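Local coordinates for flagellin B1 (Methanocaldococcus jannaschii DSM 2661, PDB 5YA6), which probably polymerises into the filament of the archaellum, the archaeal motility organelle, and carries a bound calcium ion in its globular domain, at residues P44-K48 / L107-N113. Sequence-based numbering, arbitrary orientation.
Sequences PIDLK and LSNGVIN. With CA (calcium ion), chain D.
Leu107 meets Leu47 through one methyl each, CD2 to CD1 at 3.9 Å, joining the 3-10 segment to a two-stranded antiparallel ribbon. Asn109 offers its carbonyl O to Lys48 NZ (2.8 Å), which lies in the carbonyl plane; bends at chi3 and chi4 (-62° and -65°) fold the lysine back so that the same ammonium also pairs with Asp46 OD1. That oxygen takes Lys48 N as well, closing an Asx turn, and the two donors approach from opposite faces of the carboxylate. With an alanine at Asp46, the Asx turn would probably be lost and the ammonium left without this carboxylate. Gly110 O accepts from Leu47 N at 2.7 Å; the residue's positive phi (76°) favours glycine, and a CB would run into Lys48 CG. Val111 faces Asp46 in a non-hydrogen-bonded pair and sets CG1 against Pro44 CB. Ile112 and Ile45 exchange two nearly straight backbone bonds, while Ile112 CG2 packs on Leu47 CD2 (3.8 Å), with Leu13 touching both residues. Asn113 rests CB on the Pro44 ring and binds calcium through OD1 (2.4 Å), alongside Asp102, Asp104, Ser106 and Asp116. Backbone pairing, a shared ammonium and apolar packing thus tie 44-48 to the strand leading into this calcium ligand.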
# COMPACT_ATOMS: atom_id res chain seq x y z
N PRO B 44 21.17 12.84 -5.03
CA PRO B 44 21.36 11.96 -3.88
C PRO B 44 20.26 12.11 -2.86
O PRO B 44 19.74 13.21 -2.62
CB PRO B 44 22.71 12.39 -3.33
CG PRO B 44 23.44 12.87 -4.58
CD PRO B 44 22.40 13.58 -5.36
N ILE B 45 19.94 11.00 -2.20
CA ILE B 45 18.89 10.96 -1.20
C ILE B 45 19.41 10.37 0.12
O ILE B 45 19.96 9.27 0.16
CB ILE B 45 17.74 10.10 -1.71
CG1 ILE B 45 17.11 10.78 -2.95
CG2 ILE B 45 16.62 9.93 -0.65
CD1 ILE B 45 16.30 9.80 -3.74
N ASP B 46 19.19 11.09 1.20
CA ASP B 46 19.56 10.65 2.54
C ASP B 46 18.48 9.66 3.00
O ASP B 46 17.28 10.03 3.04
CB ASP B 46 19.60 11.88 3.46
CG ASP B 46 19.92 11.56 4.91
OD1 ASP B 46 20.37 10.45 5.20
OD2 ASP B 46 19.72 12.47 5.76
N LEU B 47 18.88 8.43 3.36
CA LEU B 47 17.97 7.37 3.86
C LEU B 47 17.77 7.38 5.36
O LEU B 47 16.87 6.72 5.89
CB LEU B 47 18.48 5.97 3.42
CG LEU B 47 18.53 5.72 1.91
CD1 LEU B 47 18.85 4.30 1.57
CD2 LEU B 47 17.18 6.09 1.23
N LYS B 48 18.59 8.17 6.09
CA LYS B 48 18.64 8.01 7.51
C LYS B 48 17.34 8.37 8.23
O LYS B 48 17.06 7.75 9.26
CB LYS B 48 19.86 8.77 8.11
CG LYS B 48 21.18 8.12 7.75
CD LYS B 48 22.44 8.84 8.24
CE LYS B 48 22.63 10.26 7.69
NZ LYS B 48 22.85 10.26 6.24
N LEU B 107 26.35 4.68 0.69
CA LEU B 107 25.39 3.98 1.56
C LEU B 107 25.88 3.71 2.98
O LEU B 107 25.06 3.61 3.92
CB LEU B 107 24.87 2.69 0.94
CG LEU B 107 23.81 2.85 -0.12
CD1 LEU B 107 23.63 1.50 -0.77
CD2 LEU B 107 22.50 3.29 0.49
N SER B 108 27.20 3.68 3.16
CA SER B 108 27.78 3.54 4.47
C SER B 108 27.65 4.80 5.30
O SER B 108 27.78 4.73 6.50
CB SER B 108 29.23 3.02 4.41
OG SER B 108 29.25 1.70 3.79
N ASN B 109 27.34 5.94 4.68
CA ASN B 109 26.85 7.09 5.40
C ASN B 109 25.34 7.33 5.30
O ASN B 109 24.85 8.44 5.58
CB ASN B 109 27.60 8.34 4.94
CG ASN B 109 28.62 8.72 5.95
OD1 ASN B 109 28.27 9.21 7.02
ND2 ASN B 109 29.87 8.39 5.68
N GLY B 110 24.62 6.30 4.84
CA GLY B 110 23.14 6.41 4.76
C GLY B 110 22.65 7.25 3.58
O GLY B 110 21.53 7.80 3.65
N VAL B 111 23.45 7.37 2.52
CA VAL B 111 23.13 8.18 1.34
C VAL B 111 23.12 7.29 0.12
O VAL B 111 24.11 6.62 -0.20
CB VAL B 111 24.11 9.35 1.10
CG1 VAL B 111 23.78 10.03 -0.24
CG2 VAL B 111 24.03 10.37 2.20
N ILE B 112 22.00 7.31 -0.61
CA ILE B 112 21.84 6.50 -1.85
C ILE B 112 21.94 7.43 -3.06
O ILE B 112 21.29 8.46 -3.06
CB ILE B 112 20.51 5.65 -1.87
CG1 ILE B 112 20.57 4.50 -2.87
CG2 ILE B 112 19.25 6.51 -1.96
CD1 ILE B 112 19.41 3.57 -2.82
N ASN B 113 22.82 7.09 -3.99
CA ASN B 113 23.01 7.93 -5.17
C ASN B 113 23.08 7.13 -6.42
O ASN B 113 22.87 5.97 -6.43
CB ASN B 113 24.11 8.95 -4.94
CG ASN B 113 25.47 8.35 -4.77
OD1 ASN B 113 25.70 7.22 -5.08
ND2 ASN B 113 26.40 9.13 -4.24
CA CA D . 26.69 5.39 -3.98
O HOH W 1 27.93 5.22 -6.08